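Local coordinates for protein fructose-bisphosphate aldolase (Slackia heliotrinireducens, PDB 4MOZ) that belongs to the DeoC/LacD family of aldolases and folds as a closed eight-stranded parallel beta/alpha barrel of the TIM-barrel type, at residues 67-72 with 92-97. Sequence-based numbering, arbitrary orientation.
Sequences HLFKIA and ADYPNV
Tyr94 OH comes to rest beside the aliphatic chain of Lys70, 3.5 Å from Lys70 CG, and is hydrogen-bonded to the carboxylate of Glu66 one turn earlier on the same helix. That bond fixes the outer end of the phenol; Lys70 NZ, 4.0 Å from Tyr94 OH, makes no bond to it. The ring itself lies against the helix backbone. Phe69 CB stands 3.7 Å from the ring centroid and only 8° off the normal, a CH-pi contact over the middle of one face. Phe69 O lies above the plane on the same side as the beta-carbon, displaced past the rim, 3.5 Å from Tyr94 CD2. Rotation about chi1 of Phe69 (-71°) sets its CG opposite the carbonyl carbon and turns the phenyl away, leaving the beta-carbon to meet the tyrosine. The two aromatic rings are accordingly oblique, their planes inclined at 42° with centroids 5.8 Å apart, and the Phe69 ring stacks instead on Tyr90. One helical turn along from Phe69, Ala72 CB meets Val97 CG1 at 4.1 Å, a looser apolar touch. Val97 closes an inverse gamma turn centred on Asn96, its N making a weak bond to Pro95 O. In the barrel, the contact joins helix 66-74 to the loop between helix 84-90 and strand 99-102, with Met80 of strand 79-82 touching Phe69, Ala72 and Val97, while Leu278 of helix 278-294 meets Lys70.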
loop_
_atom_site.group_PDB
_atom_site.type_symbol
_atom_site.label_atom_id
_atom_site.label_comp_id
_atom_site.label_asym_id
_atom_site.label_seq_id
_atom_site.Cartn_x
_atom_site.Cartn_y
_atom_site.Cartn_z
ATOM N N HIS C 67 -6.878 -19.520 -32.315
ATOM C CA HIS C 67 -5.744 -20.313 -32.793
ATOM C C HIS C 67 -5.027 -21.017 -31.666
ATOM O O HIS C 67 -4.739 -22.216 -31.763
ATOM C CB HIS C 67 -4.793 -19.391 -33.547
ATOM C CG HIS C 67 -3.657 -20.095 -34.249
ATOM N ND1 HIS C 67 -3.854 -21.014 -35.214
ATOM C CD2 HIS C 67 -2.274 -19.943 -34.126
ATOM C CE1 HIS C 67 -2.661 -21.445 -35.669
ATOM N NE2 HIS C 67 -1.696 -20.783 -35.003
ATOM N N LEU C 68 -4.751 -20.289 -30.583
ATOM C CA LEU C 68 -4.030 -20.842 -29.435
ATOM C C LEU C 68 -4.786 -22.001 -28.793
ATOM O O LEU C 68 -4.191 -23.016 -28.427
ATOM C CB LEU C 68 -3.740 -19.755 -28.393
ATOM C CG LEU C 68 -3.038 -18.479 -28.884
ATOM C CD1 LEU C 68 -3.012 -17.415 -27.798
ATOM C CD2 LEU C 68 -1.632 -18.766 -29.382
ATOM N N PHE C 69 -6.100 -21.852 -28.670
ATOM C CA PHE C 69 -6.924 -22.875 -28.035
ATOM C C PHE C 69 -7.134 -24.091 -28.935
ATOM O O PHE C 69 -7.247 -25.216 -28.444
ATOM C CB PHE C 69 -8.252 -22.281 -27.569
ATOM C CG PHE C 69 -8.114 -21.354 -26.389
ATOM C CD1 PHE C 69 -7.793 -20.006 -26.573
ATOM C CD2 PHE C 69 -8.294 -21.828 -25.090
ATOM C CE1 PHE C 69 -7.658 -19.153 -25.488
ATOM C CE2 PHE C 69 -8.162 -20.978 -24.005
ATOM C CZ PHE C 69 -7.846 -19.638 -24.202
ATOM N N LYS C 70 -7.171 -23.861 -30.247
ATOM C CA LYS C 70 -7.258 -24.942 -31.222
ATOM C C LYS C 70 -5.995 -25.801 -31.181
ATOM O O LYS C 70 -6.076 -27.027 -31.242
ATOM C CB LYS C 70 -7.471 -24.393 -32.636
ATOM C CG LYS C 70 -8.844 -23.786 -32.895
ATOM C CD LYS C 70 -8.937 -23.338 -34.349
ATOM C CE LYS C 70 -10.160 -22.477 -34.619
ATOM N NZ LYS C 70 -11.394 -23.287 -34.771
ATOM N N ILE C 71 -4.839 -25.145 -31.074
ATOM C CA ILE C 71 -3.548 -25.825 -30.955
ATOM C C ILE C 71 -3.490 -26.672 -29.685
ATOM O O ILE C 71 -3.131 -27.847 -29.734
ATOM C CB ILE C 71 -2.368 -24.830 -30.979
ATOM C CG1 ILE C 71 -2.278 -24.138 -32.342
ATOM C CG2 ILE C 71 -1.059 -25.548 -30.686
ATOM C CD1 ILE C 71 -1.401 -22.902 -32.355
ATOM N N ALA C 72 -3.858 -26.076 -28.557
ATOM C CA ALA C 72 -3.861 -26.773 -27.276
ATOM C C ALA C 72 -4.783 -27.990 -27.293
ATOM O O ALA C 72 -4.495 -29.003 -26.651
ATOM C CB ALA C 72 -4.266 -25.822 -26.162
ATOM N N ALA C 92 -14.807 -22.425 -22.010
ATOM C CA ALA C 92 -16.073 -23.163 -22.092
ATOM C C ALA C 92 -16.160 -23.998 -23.374
ATOM O O ALA C 92 -16.744 -25.083 -23.370
ATOM C CB ALA C 92 -17.268 -22.223 -21.972
ATOM N N ASP C 93 -15.558 -23.497 -24.453
ATOM C CA ASP C 93 -15.520 -24.211 -25.726
ATOM C C ASP C 93 -14.312 -25.134 -25.864
ATOM O O ASP C 93 -14.202 -25.871 -26.841
ATOM C CB ASP C 93 -15.546 -23.222 -26.894
ATOM C CG ASP C 93 -16.856 -22.486 -26.997
ATOM O OD1 ASP C 93 -17.913 -23.111 -26.780
ATOM O OD2 ASP C 93 -16.834 -21.280 -27.295
ATOM N N TYR C 94 -13.404 -25.075 -24.893
ATOM C CA TYR C 94 -12.193 -25.891 -24.906
ATOM C C TYR C 94 -11.913 -26.483 -23.521
ATOM O O TYR C 94 -10.862 -26.221 -22.934
ATOM C CB TYR C 94 -11.008 -25.058 -25.408
ATOM C CG TYR C 94 -11.161 -24.630 -26.845
ATOM C CD1 TYR C 94 -11.813 -23.439 -27.177
ATOM C CD2 TYR C 94 -10.674 -25.422 -27.880
ATOM C CE1 TYR C 94 -11.968 -23.051 -28.500
ATOM C CE2 TYR C 94 -10.824 -25.044 -29.206
ATOM C CZ TYR C 94 -11.471 -23.861 -29.508
ATOM O OH TYR C 94 -11.615 -23.488 -30.817
ATOM N N PRO C 95 -12.854 -27.298 -22.998
ATOM C CA PRO C 95 -12.741 -27.749 -21.603
ATOM C C PRO C 95 -11.648 -28.784 -21.336
ATOM O O PRO C 95 -11.180 -28.890 -20.204
ATOM C CB PRO C 95 -14.124 -28.341 -21.300
ATOM C CG PRO C 95 -14.697 -28.716 -22.629
ATOM C CD PRO C 95 -14.017 -27.891 -23.689
ATOM N N ASN C 96 -11.240 -29.531 -22.359
ATOM C CA ASN C 96 -10.290 -30.636 -22.177
ATOM C C ASN C 96 -8.847 -30.204 -22.377
ATOM O O ASN C 96 -8.116 -30.777 -23.188
ATOM C CB ASN C 96 -10.626 -31.802 -23.108
ATOM C CG ASN C 96 -12.085 -32.195 -23.042
ATOM O OD1 ASN C 96 -12.737 -32.357 -24.072
ATOM N ND2 ASN C 96 -12.611 -32.334 -21.828
ATOM N N VAL C 97 -8.453 -29.172 -21.644
ATOM C CA VAL C 97 -7.090 -28.671 -21.655
ATOM C C VAL C 97 -6.727 -28.448 -20.189
ATOM O O VAL C 97 -7.575 -28.034 -19.390
ATOM C CB VAL C 97 -6.978 -27.336 -22.435
ATOM C CG1 VAL C 97 -5.557 -26.790 -22.398
ATOM C CG2 VAL C 97 -7.429 -27.502 -23.880
#